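PDB 5IUV: aldehyde dehydrogenase family protein from Pseudomonas syringae pv. tomato, which probably oxidises indole-3-acetaldehyde to the auxin indole-3-acetic acid, using NAD+ as hydride acceptor. Local coordinates for residues A[20-25]-A[52-57]; A[162-167]-A[189-194]; A[199-204]-A[219-224]; A[241-246]-A[265-270]. One frame throughout, in Å; residues are numbered along the deposited sequence.

Interaction 1 (A[20-25]-A[52-57]); sequences GRAFIQ and ASCDAA
A22 packs against A52 and C54 where the strand 22-24 passes the end of strand 47-52. Strand 22-24 is the first arm of a small antiparallel hairpin with strand 27-29. The hairpin sits on the NAD-binding domain of the aldehyde dehydrogenase fold. After A52 the chain leaves its strand, and D55 takes the N-cap position of helix 56-72.

The two segments share a single backbone hydrogen bond. A52 N donates to G20 O at 2.9 Å, and the bond is close to straight at the hydrogen, 164°. It joins G20, just ahead of the hairpin, to the last residue of strand 47-52. R21, between G20 and A22, starts its side chain away from 52-57, and its NE forms a salt bridge with E19.

The rest of the contact is van der Waals packing. The A52 methyl faces the backbone beyond that bond, with CB 3.7 Å from A22 N. The two alanine methyls lie near each other, A22 CB to A52 CB being 4.4 Å.

Other parts of the fold close round the same spot. A22 also packs on P221 and T29, and C54 on V227 of helix 224-232. Backbone hydrogen bonds join F23 to V219 and C54 to P221, so both segments border residues 219-221 of the same chain.

C54 has SG beside its backbone N and anti to its carbonyl carbon, chi1 -62°. This aims the sulfur at the hairpin, where C54 SG touches A22 CB at 3.7 Å.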
# COMPACT_ATOMS: atom_id res chain seq x y z
N GLY A 20 -25.89 -33.65 -14.13
CA GLY A 20 -24.77 -34.41 -13.62
C GLY A 20 -23.53 -34.42 -14.48
O GLY A 20 -22.52 -35.02 -14.12
N ARG A 21 -23.57 -33.75 -15.63
CA ARG A 21 -22.46 -33.79 -16.57
C ARG A 21 -21.30 -32.88 -16.20
O ARG A 21 -21.43 -31.96 -15.38
CB ARG A 21 -22.97 -33.44 -17.98
CG ARG A 21 -23.75 -34.59 -18.65
CD ARG A 21 -24.42 -34.14 -19.95
NE ARG A 21 -25.36 -33.04 -19.74
CZ ARG A 21 -25.85 -32.28 -20.72
NH1 ARG A 21 -25.48 -32.49 -21.98
NH2 ARG A 21 -26.70 -31.30 -20.44
N ALA A 22 -20.14 -33.16 -16.80
CA ALA A 22 -19.00 -32.25 -16.70
C ALA A 22 -19.26 -31.05 -17.61
O ALA A 22 -20.20 -31.07 -18.40
CB ALA A 22 -17.71 -32.96 -17.10
N PHE A 23 -18.44 -30.01 -17.48
CA PHE A 23 -18.60 -28.81 -18.31
C PHE A 23 -17.26 -28.40 -18.88
O PHE A 23 -16.33 -28.07 -18.14
CB PHE A 23 -19.21 -27.66 -17.49
CG PHE A 23 -19.71 -26.51 -18.33
CD1 PHE A 23 -18.90 -25.40 -18.57
CD2 PHE A 23 -21.00 -26.51 -18.85
CE1 PHE A 23 -19.36 -24.33 -19.33
CE2 PHE A 23 -21.46 -25.44 -19.61
CZ PHE A 23 -20.64 -24.34 -19.84
N ILE A 24 -17.14 -28.43 -20.20
CA ILE A 24 -15.88 -28.10 -20.85
C ILE A 24 -16.14 -27.28 -22.10
O ILE A 24 -16.98 -27.66 -22.92
CB ILE A 24 -15.08 -29.36 -21.24
CG1 ILE A 24 -14.74 -30.21 -20.01
CG2 ILE A 24 -13.79 -28.97 -21.96
CD1 ILE A 24 -14.18 -31.57 -20.35
N GLN A 25 -15.44 -26.15 -22.24
CA GLN A 25 -15.53 -25.30 -23.43
C GLN A 25 -16.99 -24.92 -23.73
O GLN A 25 -17.48 -25.08 -24.85
CB GLN A 25 -14.87 -26.01 -24.62
CG GLN A 25 -14.65 -25.14 -25.88
CD GLN A 25 -13.85 -23.88 -25.62
OE1 GLN A 25 -12.93 -23.86 -24.80
NE2 GLN A 25 -14.19 -22.81 -26.33
N ALA A 52 -21.01 -37.49 -14.08
CA ALA A 52 -19.84 -37.84 -14.89
C ALA A 52 -18.62 -38.11 -14.01
O ALA A 52 -18.30 -37.34 -13.12
CB ALA A 52 -19.54 -36.73 -15.89
N SER A 53 -17.97 -39.25 -14.25
CA SER A 53 -16.77 -39.60 -13.50
C SER A 53 -15.54 -39.35 -14.37
O SER A 53 -15.10 -40.24 -15.09
CB SER A 53 -16.82 -41.07 -13.05
OG SER A 53 -15.71 -41.39 -12.24
N CYS A 54 -15.00 -38.13 -14.29
CA CYS A 54 -13.88 -37.74 -15.15
C CYS A 54 -12.56 -38.38 -14.74
O CYS A 54 -12.39 -38.80 -13.59
CB CYS A 54 -13.74 -36.22 -15.17
SG CYS A 54 -15.21 -35.41 -15.83
N ASP A 55 -11.63 -38.46 -15.69
CA ASP A 55 -10.33 -39.07 -15.47
C ASP A 55 -9.27 -38.23 -16.19
O ASP A 55 -9.55 -37.09 -16.59
CB ASP A 55 -10.32 -40.52 -15.96
CG ASP A 55 -9.35 -41.41 -15.19
OD1 ASP A 55 -8.24 -40.96 -14.83
OD2 ASP A 55 -9.70 -42.59 -14.93
N ALA A 56 -8.08 -38.79 -16.37
CA ALA A 56 -6.95 -38.05 -16.94
C ALA A 56 -7.26 -37.44 -18.31
O ALA A 56 -6.82 -36.32 -18.61
CB ALA A 56 -5.73 -38.95 -17.03
N ALA A 57 -8.00 -38.16 -19.15
CA ALA A 57 -8.31 -37.67 -20.49
C ALA A 57 -9.16 -36.40 -20.45
O ALA A 57 -8.99 -35.49 -21.28
CB ALA A 57 -9.03 -38.75 -21.29

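Interaction 2 (A[162-167]-A[189-194]); sequences AAIVPW and VLKPSE. With NAD (nicotinamide-adenine-dinucleotide), chain C.
A163 is bonded through its N to V189 O and through its O to K191 N, between two neighbouring parallel strands, the ends of 149-164 and 187-191. Helix 170-183 links them, completing a beta-alpha-beta crossover in the NAD-binding domain. The short strand axes differ by only 16°.

Three backbone bonds join the strands. A163 N donates to V189 O at 2.9 Å, and K191 N to A163 O at 2.8 Å. The third, V165 N to K191 O, is longer at 3.3 Å. Beyond it the chains stay linked by a water, which donates to P166 O and accepts from S193 N.

Apolar contacts centre on L190 CD1, 4.0 Å from both A163 CB and V165 CG2.

A hydroxyl meets a ring edge farther on. S193 OG sits in the plane of the W167 indole, near CD1, and is 3.6 Å from W167 CB. It is bonded to K195 N.

The polar contacts converge on NAD. The K191 chain is bent at chi2 and chi3 (-63° and -68°), which brings its ammonium to the two ribose hydroxyls. K191 NZ lies within hydrogen-bonding distance of four oxygens: O2B at 2.7 Å, P192 O, G222 O and, longer, O3B. NAD O3B donates to V165 O. W167 NE1 makes a weak bond to the phosphate oxygen O1N.

NAD O2B in turn donates to E194 OE1 at 2.7 Å. The adenosine ribose is thus read as a diol, by a lysine and a carboxylate together. The carboxylate beside O2B would probably disfavour a 2'-phosphate, consistent with use of NAD rather than NADP.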
# COMPACT_ATOMS: atom_id res chain seq x y z
N ALA A 162 -5.89 -24.88 -11.51
CA ALA A 162 -6.73 -25.99 -11.06
C ALA A 162 -7.20 -25.71 -9.63
O ALA A 162 -6.41 -25.36 -8.77
CB ALA A 162 -5.97 -27.32 -11.13
N ALA A 163 -8.51 -25.81 -9.40
CA ALA A 163 -9.06 -25.61 -8.07
C ALA A 163 -9.74 -26.89 -7.59
O ALA A 163 -10.72 -27.34 -8.18
CB ALA A 163 -10.03 -24.46 -8.06
N ILE A 164 -9.20 -27.46 -6.52
CA ILE A 164 -9.73 -28.69 -5.95
C ILE A 164 -10.34 -28.36 -4.59
O ILE A 164 -9.64 -27.87 -3.69
CB ILE A 164 -8.62 -29.76 -5.81
CG1 ILE A 164 -8.01 -30.09 -7.17
CG2 ILE A 164 -9.16 -31.02 -5.17
CD1 ILE A 164 -6.75 -30.93 -7.09
N VAL A 165 -11.63 -28.61 -4.44
CA VAL A 165 -12.38 -28.15 -3.27
C VAL A 165 -13.12 -29.29 -2.57
O VAL A 165 -13.35 -30.35 -3.16
CB VAL A 165 -13.37 -27.03 -3.68
CG1 VAL A 165 -12.61 -25.80 -4.18
CG2 VAL A 165 -14.35 -27.53 -4.74
N PRO A 166 -13.48 -29.09 -1.28
CA PRO A 166 -14.09 -30.16 -0.48
C PRO A 166 -15.61 -30.09 -0.46
O PRO A 166 -16.22 -29.29 -1.18
CB PRO A 166 -13.53 -29.89 0.91
CG PRO A 166 -13.52 -28.39 0.97
CD PRO A 166 -13.18 -27.91 -0.45
N TRP A 167 -16.22 -30.91 0.39
CA TRP A 167 -17.67 -31.08 0.39
C TRP A 167 -18.41 -30.34 1.50
O TRP A 167 -19.64 -30.34 1.51
CB TRP A 167 -18.00 -32.58 0.46
CG TRP A 167 -17.31 -33.28 1.60
CD1 TRP A 167 -16.17 -34.03 1.53
CD2 TRP A 167 -17.70 -33.27 2.98
NE1 TRP A 167 -15.84 -34.50 2.78
CE2 TRP A 167 -16.76 -34.04 3.69
CE3 TRP A 167 -18.75 -32.68 3.69
CZ2 TRP A 167 -16.84 -34.25 5.06
CZ3 TRP A 167 -18.83 -32.87 5.06
CH2 TRP A 167 -17.88 -33.66 5.73
N VAL A 189 -9.94 -24.60 -13.97
CA VAL A 189 -10.55 -25.92 -14.01
C VAL A 189 -10.90 -26.31 -12.58
O VAL A 189 -10.02 -26.56 -11.74
CB VAL A 189 -9.63 -26.98 -14.63
CG1 VAL A 189 -10.34 -28.34 -14.66
CG2 VAL A 189 -9.19 -26.55 -16.03
N LEU A 190 -12.20 -26.33 -12.30
CA LEU A 190 -12.73 -26.61 -10.98
C LEU A 190 -13.05 -28.09 -10.83
O LEU A 190 -13.74 -28.68 -11.67
CB LEU A 190 -13.99 -25.77 -10.74
CG LEU A 190 -14.76 -25.95 -9.44
CD1 LEU A 190 -13.89 -25.60 -8.24
CD2 LEU A 190 -16.00 -25.08 -9.47
N LYS A 191 -12.55 -28.69 -9.75
CA LYS A 191 -12.77 -30.11 -9.46
C LYS A 191 -13.45 -30.21 -8.10
O LYS A 191 -12.79 -30.24 -7.07
CB LYS A 191 -11.45 -30.89 -9.45
CG LYS A 191 -11.54 -32.34 -9.92
CD LYS A 191 -12.43 -33.21 -9.02
CE LYS A 191 -11.83 -33.42 -7.63
NZ LYS A 191 -12.71 -34.28 -6.78
N PRO A 192 -14.79 -30.28 -8.11
CA PRO A 192 -15.54 -30.41 -6.86
C PRO A 192 -15.36 -31.79 -6.23
O PRO A 192 -14.99 -32.75 -6.91
CB PRO A 192 -17.00 -30.19 -7.30
CG PRO A 192 -17.02 -30.72 -8.70
CD PRO A 192 -15.67 -30.32 -9.29
N SER A 193 -15.62 -31.87 -4.93
CA SER A 193 -15.60 -33.14 -4.24
C SER A 193 -16.59 -34.12 -4.86
O SER A 193 -17.71 -33.75 -5.23
CB SER A 193 -15.91 -32.95 -2.76
OG SER A 193 -16.11 -34.19 -2.12
N GLU A 194 -16.19 -35.39 -4.95
CA GLU A 194 -17.11 -36.42 -5.40
C GLU A 194 -18.29 -36.58 -4.44
O GLU A 194 -19.31 -37.16 -4.80
CB GLU A 194 -16.38 -37.76 -5.58
CG GLU A 194 -15.89 -38.38 -4.28
CD GLU A 194 -14.49 -37.93 -3.87
OE1 GLU A 194 -13.97 -36.92 -4.39
OE2 GLU A 194 -13.90 -38.62 -3.00
PA NAD C . -9.93 -34.46 1.05
O1A NAD C . -8.53 -34.11 1.36
O2A NAD C . -10.24 -35.94 1.17
O5B NAD C . -10.31 -33.98 -0.40
C5B NAD C . -10.52 -32.61 -0.80
C4B NAD C . -10.61 -32.59 -2.31
O4B NAD C . -9.41 -33.18 -2.86
C3B NAD C . -11.78 -33.34 -2.95
O3B NAD C . -12.25 -32.64 -4.10
C2B NAD C . -11.16 -34.68 -3.34
O2B NAD C . -11.86 -35.31 -4.41
C1B NAD C . -9.76 -34.24 -3.73
N9A NAD C . -8.71 -35.25 -3.67
C8A NAD C . -8.67 -36.38 -2.90
N7A NAD C . -7.64 -37.16 -3.12
C5A NAD C . -6.92 -36.47 -4.10
C6A NAD C . -5.69 -36.74 -4.73
N6A NAD C . -4.97 -37.85 -4.53
N1A NAD C . -5.23 -35.82 -5.62
C2A NAD C . -5.97 -34.73 -5.86
N3A NAD C . -7.15 -34.38 -5.33
C4A NAD C . -7.57 -35.30 -4.44
O3 NAD C . -10.91 -33.66 2.04
PN NAD C . -12.50 -33.65 2.26
O1N NAD C . -12.83 -34.88 3.01
O2N NAD C . -13.16 -33.40 0.96
O5D NAD C . -12.71 -32.34 3.15
C5D NAD C . -12.51 -32.33 4.58
C4D NAD C . -11.20 -31.64 4.86
O4D NAD C . -11.24 -30.29 4.34
C3D NAD C . -10.85 -31.48 6.33
O3D NAD C . -9.50 -31.84 6.56
C2D NAD C . -11.10 -29.98 6.56
O2D NAD C . -10.34 -29.36 7.59
C1D NAD C . -10.67 -29.37 5.20
N1N NAD C . -11.30 -28.00 5.01
C2N NAD C . -10.40 -26.91 5.03
C3N NAD C . -10.86 -25.62 4.81
C7N NAD C . -9.97 -24.41 4.89
O7N NAD C . -8.82 -24.52 5.36
N7N NAD C . -10.49 -23.25 4.57
C4N NAD C . -12.23 -25.44 4.57
C5N NAD C . -13.10 -26.52 4.58
C6N NAD C . -12.62 -27.80 4.80
O HOH W 1 -17.05 -29.70 -3.75

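Interaction 3 (A[199-204]-A[219-224]); sequences TAIRIA and VLPGYG. With NAD (nicotinamide-adenine-dinucleotide), chain C.
Of the rings in these two segments, that of P221 meets helix 198-210, and I201 is what touches it. I201 reaches the ring at the CG and CB corner, and the two side chains cross at about a right angle. The closest approach is I201 CD1 to P221 CG, 3.9 Å. Other parts of the fold pack round P221 too, among them A22 of strand 22-24. The aromatic ring of Y223 turns to F37 and H225 instead.

V219 carries the other half of the contact. With CG1 anti to the backbone N (chi1 178°) and CG2 beside it, one branch reaches A200 and the other A204. CG1 meets A200 CB at 4.1 Å. CG2 meets A204 CB at 3.8 Å and also lies 3.7 Å from A200 O. A200 and A204 are one helical turn apart, and both have small side chains, so V219 comes close to the helix backbone between them. F23 of strand 22-24 packs on A204 as well.

The loop then runs on to the cofactor, where G224 CA lies 3.4 Å from C4A of the adenine as helix 224-232 begins.

This is a helix packed on the end of strand 217-219 in the NAD-binding domain. Its buried partners are aliphatic and exchange no polar bond with one another. The contact therefore rests on shape fit and exclusion of water, not on directional bonding.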
# COMPACT_ATOMS: atom_id res chain seq x y z
N THR A 199 -23.58 -28.43 -7.05
CA THR A 199 -23.64 -26.97 -7.23
C THR A 199 -22.55 -26.45 -8.17
O THR A 199 -22.79 -25.53 -8.95
CB THR A 199 -23.58 -26.19 -5.89
OG1 THR A 199 -22.48 -26.63 -5.09
CG2 THR A 199 -24.88 -26.37 -5.11
N ALA A 200 -21.35 -27.04 -8.10
CA ALA A 200 -20.28 -26.71 -9.03
C ALA A 200 -20.71 -26.96 -10.48
O ALA A 200 -20.47 -26.14 -11.36
CB ALA A 200 -19.03 -27.50 -8.71
N ILE A 201 -21.33 -28.11 -10.72
CA ILE A 201 -21.81 -28.44 -12.05
C ILE A 201 -22.82 -27.40 -12.52
O ILE A 201 -22.78 -26.95 -13.67
CB ILE A 201 -22.45 -29.85 -12.07
CG1 ILE A 201 -21.36 -30.93 -11.97
CG2 ILE A 201 -23.29 -30.07 -13.33
CD1 ILE A 201 -21.90 -32.34 -11.74
N ARG A 202 -23.71 -27.00 -11.62
CA ARG A 202 -24.80 -26.09 -11.96
C ARG A 202 -24.31 -24.67 -12.26
O ARG A 202 -24.81 -24.04 -13.19
CB ARG A 202 -25.83 -26.07 -10.83
CG ARG A 202 -27.02 -25.14 -11.07
CD ARG A 202 -27.89 -25.60 -12.24
NE ARG A 202 -29.05 -24.73 -12.40
CZ ARG A 202 -29.11 -23.69 -13.24
NH1 ARG A 202 -28.07 -23.40 -14.01
NH2 ARG A 202 -30.21 -22.95 -13.30
N ILE A 203 -23.33 -24.16 -11.51
CA ILE A 203 -22.90 -22.78 -11.72
C ILE A 203 -22.04 -22.60 -12.97
O ILE A 203 -21.79 -21.46 -13.38
CB ILE A 203 -22.12 -22.20 -10.50
CG1 ILE A 203 -20.84 -22.99 -10.26
CG2 ILE A 203 -23.02 -22.16 -9.26
CD1 ILE A 203 -19.90 -22.34 -9.26
N ALA A 204 -21.58 -23.70 -13.57
CA ALA A 204 -20.84 -23.61 -14.84
C ALA A 204 -21.69 -22.92 -15.91
O ALA A 204 -21.19 -22.09 -16.68
CB ALA A 204 -20.42 -25.00 -15.31
N VAL A 219 -15.59 -27.40 -15.49
CA VAL A 219 -15.86 -28.13 -14.25
C VAL A 219 -15.78 -29.65 -14.47
O VAL A 219 -16.48 -30.20 -15.31
CB VAL A 219 -17.26 -27.78 -13.69
CG1 VAL A 219 -17.53 -28.59 -12.41
CG2 VAL A 219 -17.35 -26.28 -13.41
N LEU A 220 -14.93 -30.31 -13.69
CA LEU A 220 -14.73 -31.75 -13.83
C LEU A 220 -15.09 -32.52 -12.56
O LEU A 220 -14.27 -32.66 -11.65
CB LEU A 220 -13.28 -32.05 -14.20
CG LEU A 220 -12.72 -31.37 -15.45
CD1 LEU A 220 -11.27 -31.81 -15.70
CD2 LEU A 220 -13.61 -31.66 -16.66
N PRO A 221 -16.34 -33.02 -12.48
CA PRO A 221 -16.68 -33.89 -11.35
C PRO A 221 -15.95 -35.23 -11.47
O PRO A 221 -15.60 -35.64 -12.58
CB PRO A 221 -18.20 -34.05 -11.46
CG PRO A 221 -18.49 -33.80 -12.91
CD PRO A 221 -17.48 -32.81 -13.39
N GLY A 222 -15.71 -35.88 -10.35
CA GLY A 222 -14.99 -37.14 -10.35
C GLY A 222 -14.15 -37.32 -9.10
O GLY A 222 -14.11 -36.43 -8.25
N TYR A 223 -13.49 -38.47 -8.98
CA TYR A 223 -12.75 -38.80 -7.77
C TYR A 223 -11.43 -38.06 -7.67
O TYR A 223 -10.85 -37.67 -8.68
CB TYR A 223 -12.51 -40.31 -7.70
CG TYR A 223 -13.79 -41.09 -7.66
CD1 TYR A 223 -14.60 -41.07 -6.53
CD2 TYR A 223 -14.21 -41.84 -8.75
CE1 TYR A 223 -15.79 -41.79 -6.48
CE2 TYR A 223 -15.40 -42.56 -8.71
CZ TYR A 223 -16.18 -42.53 -7.57
OH TYR A 223 -17.36 -43.24 -7.53
N GLY A 224 -10.97 -37.86 -6.44
CA GLY A 224 -9.68 -37.22 -6.21
C GLY A 224 -8.53 -38.00 -6.81
O GLY A 224 -7.64 -37.43 -7.44
PA NAD C . -9.93 -34.46 1.05
O1A NAD C . -8.53 -34.11 1.36
O2A NAD C . -10.24 -35.94 1.17
O5B NAD C . -10.31 -33.98 -0.40
C5B NAD C . -10.52 -32.61 -0.80
C4B NAD C . -10.61 -32.59 -2.31
O4B NAD C . -9.41 -33.18 -2.86
C3B NAD C . -11.78 -33.34 -2.95
O3B NAD C . -12.25 -32.64 -4.10
C2B NAD C . -11.16 -34.68 -3.34
O2B NAD C . -11.86 -35.31 -4.41
C1B NAD C . -9.76 -34.24 -3.73
N9A NAD C . -8.71 -35.25 -3.67
C8A NAD C . -8.67 -36.38 -2.90
N7A NAD C . -7.64 -37.16 -3.12
C5A NAD C . -6.92 -36.47 -4.10
C6A NAD C . -5.69 -36.74 -4.73
N6A NAD C . -4.97 -37.85 -4.53
N1A NAD C . -5.23 -35.82 -5.62
C2A NAD C . -5.97 -34.73 -5.86
N3A NAD C . -7.15 -34.38 -5.33
C4A NAD C . -7.57 -35.30 -4.44
O3 NAD C . -10.91 -33.66 2.04
PN NAD C . -12.50 -33.65 2.26
O1N NAD C . -12.83 -34.88 3.01
O2N NAD C . -13.16 -33.40 0.96
O5D NAD C . -12.71 -32.34 3.15
C5D NAD C . -12.51 -32.33 4.58
C4D NAD C . -11.20 -31.64 4.86
O4D NAD C . -11.24 -30.29 4.34
C3D NAD C . -10.85 -31.48 6.33
O3D NAD C . -9.50 -31.84 6.56
C2D NAD C . -11.10 -29.98 6.56
O2D NAD C . -10.34 -29.36 7.59
C1D NAD C . -10.67 -29.37 5.20
N1N NAD C . -11.30 -28.00 5.01
C2N NAD C . -10.40 -26.91 5.03
C3N NAD C . -10.86 -25.62 4.81
C7N NAD C . -9.97 -24.41 4.89
O7N NAD C . -8.82 -24.52 5.36
N7N NAD C . -10.49 -23.25 4.57
C4N NAD C . -12.23 -25.44 4.57
C5N NAD C . -13.10 -26.52 4.58
C6N NAD C . -12.62 -27.80 4.80

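Interaction 4 (A[241-246]-A[265-270]); sequences VFTGST and WLEAGG. With NAD (nicotinamide-adenine-dinucleotide), chain C.
W265 faces V241 at the start of this pair of parallel strands. V241 CG1 rests 4.0 Å from W265 CB, and W265 O accepts from F242 N at 3.0 Å. W265 also packs on W265 of the second subunit. L266 comes next, its CD2 against F242 CB at 3.9 Å.

E267, the predicted active-site glutamate, follows. Its N donates to F242 O, and its O accepts from G244 N at 3.0 Å. Its side chain runs beside that of T243, pointing the same way. A bend at chi2, -103°, brings OE1 to the nicotinamide amide, where NAD N7N makes a weak bond at 3.4 Å. T243 CG2 presses on the nicotinamide ring, while T243 OG1 bonds K177.

A268 gives a CA-H...O contact to G244 O, 3.1 Å. G269 N then makes a weak bond to T246 OG1, which is also bonded to Q472 O. Between G244 and T246, S245 grips NAD O1A through both N and OG.

Helix 246-258 completes the beta-alpha-beta unit and packs on F242 and L266. Strand 149-164 pairs with 239-243, and helix 170-183 lies on V241 and E267.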
# COMPACT_ATOMS: atom_id res chain seq x y z
N VAL A 241 -4.84 -24.72 -6.51
CA VAL A 241 -5.29 -24.30 -5.19
C VAL A 241 -6.19 -25.38 -4.65
O VAL A 241 -6.96 -25.99 -5.39
CB VAL A 241 -5.99 -22.93 -5.21
CG1 VAL A 241 -5.01 -21.86 -5.65
CG2 VAL A 241 -7.22 -22.94 -6.14
N PHE A 242 -6.08 -25.62 -3.35
CA PHE A 242 -6.67 -26.79 -2.72
C PHE A 242 -7.26 -26.45 -1.37
O PHE A 242 -6.68 -25.70 -0.60
CB PHE A 242 -5.62 -27.88 -2.56
CG PHE A 242 -6.07 -29.09 -1.76
CD1 PHE A 242 -5.77 -29.19 -0.41
CD2 PHE A 242 -6.76 -30.12 -2.37
CE1 PHE A 242 -6.17 -30.30 0.33
CE2 PHE A 242 -7.17 -31.23 -1.64
CZ PHE A 242 -6.87 -31.32 -0.29
N THR A 243 -8.43 -27.02 -1.09
CA THR A 243 -8.99 -27.01 0.25
C THR A 243 -9.43 -28.44 0.57
O THR A 243 -10.20 -29.04 -0.17
CB THR A 243 -10.16 -26.03 0.37
OG1 THR A 243 -9.68 -24.69 0.22
CG2 THR A 243 -10.80 -26.15 1.71
N GLY A 244 -8.93 -28.97 1.68
CA GLY A 244 -9.21 -30.34 2.04
C GLY A 244 -8.36 -30.80 3.21
O GLY A 244 -7.96 -29.99 4.04
N SER A 245 -8.12 -32.10 3.29
CA SER A 245 -7.34 -32.66 4.38
C SER A 245 -5.86 -32.34 4.24
O SER A 245 -5.35 -32.07 3.15
CB SER A 245 -7.54 -34.18 4.45
OG SER A 245 -6.93 -34.85 3.36
N THR A 246 -5.17 -32.38 5.37
CA THR A 246 -3.73 -32.16 5.40
C THR A 246 -3.01 -33.26 4.63
O THR A 246 -2.03 -33.00 3.93
CB THR A 246 -3.21 -32.09 6.84
OG1 THR A 246 -3.73 -30.90 7.47
CG2 THR A 246 -1.69 -32.04 6.87
N TRP A 265 -1.03 -23.97 -3.45
CA TRP A 265 -1.58 -23.20 -2.34
C TRP A 265 -2.60 -24.05 -1.61
O TRP A 265 -3.55 -24.54 -2.22
CB TRP A 265 -2.22 -21.90 -2.83
CG TRP A 265 -1.28 -21.01 -3.59
CD1 TRP A 265 -1.19 -20.89 -4.95
CD2 TRP A 265 -0.33 -20.10 -3.05
NE1 TRP A 265 -0.23 -19.97 -5.28
CE2 TRP A 265 0.32 -19.47 -4.13
CE3 TRP A 265 0.04 -19.76 -1.74
CZ2 TRP A 265 1.31 -18.51 -3.95
CZ3 TRP A 265 1.03 -18.81 -1.57
CH2 TRP A 265 1.65 -18.20 -2.66
N LEU A 266 -2.42 -24.21 -0.30
CA LEU A 266 -3.18 -25.20 0.46
C LEU A 266 -3.97 -24.59 1.61
O LEU A 266 -3.46 -23.74 2.35
CB LEU A 266 -2.23 -26.26 1.03
CG LEU A 266 -1.27 -26.89 0.01
CD1 LEU A 266 -0.13 -27.64 0.70
CD2 LEU A 266 -2.04 -27.80 -0.92
N GLU A 267 -5.21 -25.04 1.76
CA GLU A 267 -6.02 -24.75 2.94
C GLU A 267 -6.43 -26.09 3.51
O GLU A 267 -7.22 -26.81 2.90
CB GLU A 267 -7.24 -23.90 2.58
CG GLU A 267 -6.91 -22.56 1.93
CD GLU A 267 -7.05 -21.40 2.91
OE1 GLU A 267 -7.56 -21.63 4.03
OE2 GLU A 267 -6.65 -20.27 2.56
N ALA A 268 -5.90 -26.45 4.67
CA ALA A 268 -6.03 -27.82 5.15
C ALA A 268 -6.75 -27.88 6.50
O ALA A 268 -7.55 -27.02 6.83
CB ALA A 268 -4.67 -28.48 5.24
N GLY A 269 -6.46 -28.92 7.27
CA GLY A 269 -7.20 -29.17 8.49
C GLY A 269 -6.98 -28.14 9.59
O GLY A 269 -6.17 -27.22 9.47
N GLY A 270 -7.72 -28.31 10.68
CA GLY A 270 -7.55 -27.47 11.85
C GLY A 270 -7.89 -28.22 13.12
O GLY A 270 -8.57 -29.24 13.08
PA NAD C . -9.93 -34.46 1.05
O1A NAD C . -8.53 -34.11 1.36
O2A NAD C . -10.24 -35.94 1.17
O5B NAD C . -10.31 -33.98 -0.40
C5B NAD C . -10.52 -32.61 -0.80
C4B NAD C . -10.61 -32.59 -2.31
O4B NAD C . -9.41 -33.18 -2.86
C3B NAD C . -11.78 -33.34 -2.95
O3B NAD C . -12.25 -32.64 -4.10
C2B NAD C . -11.16 -34.68 -3.34
O2B NAD C . -11.86 -35.31 -4.41
C1B NAD C . -9.76 -34.24 -3.73
N9A NAD C . -8.71 -35.25 -3.67
C8A NAD C . -8.67 -36.38 -2.90
N7A NAD C . -7.64 -37.16 -3.12
C5A NAD C . -6.92 -36.47 -4.10
C6A NAD C . -5.69 -36.74 -4.73
N6A NAD C . -4.97 -37.85 -4.53
N1A NAD C . -5.23 -35.82 -5.62
C2A NAD C . -5.97 -34.73 -5.86
N3A NAD C . -7.15 -34.38 -5.33
C4A NAD C . -7.57 -35.30 -4.44
O3 NAD C . -10.91 -33.66 2.04
PN NAD C . -12.50 -33.65 2.26
O1N NAD C . -12.83 -34.88 3.01
O2N NAD C . -13.16 -33.40 0.96
O5D NAD C . -12.71 -32.34 3.15
C5D NAD C . -12.51 -32.33 4.58
C4D NAD C . -11.20 -31.64 4.86
O4D NAD C . -11.24 -30.29 4.34
C3D NAD C . -10.85 -31.48 6.33
O3D NAD C . -9.50 -31.84 6.56
C2D NAD C . -11.10 -29.98 6.56
O2D NAD C . -10.34 -29.36 7.59
C1D NAD C . -10.67 -29.37 5.20
N1N NAD C . -11.30 -28.00 5.01
C2N NAD C . -10.40 -26.91 5.03
C3N NAD C . -10.86 -25.62 4.81
C7N NAD C . -9.97 -24.41 4.89
O7N NAD C . -8.82 -24.52 5.36
N7N NAD C . -10.49 -23.25 4.57
C4N NAD C . -12.23 -25.44 4.57
C5N NAD C . -13.10 -26.52 4.58
C6N NAD C . -12.62 -27.80 4.80

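Overall arrangement
Interaction 1, first in the chain, closes a loop of strands, tying the hairpin 22-24/27-29 to the end of strand 47-52 and the turn into helix 56-72. Interactions 2, 3 and 4 follow in series; none nests in or crosses another. Interaction 2 closes the crossover through helix 170-183, interaction 3 closes helix 198-210 onto the end of strand 217-219, and interaction 4 closes the crossover through helix 246-258. In space they form a row in the order 1, 3, 2, 4. Interactions 1 and 3 meet along residues 219-221, 3 and 2 through L190 O and L220 N, and 2 and 4 where strands 149-164 and 239-243 pair. Interactions 2, 3 and 4 all touch NAD.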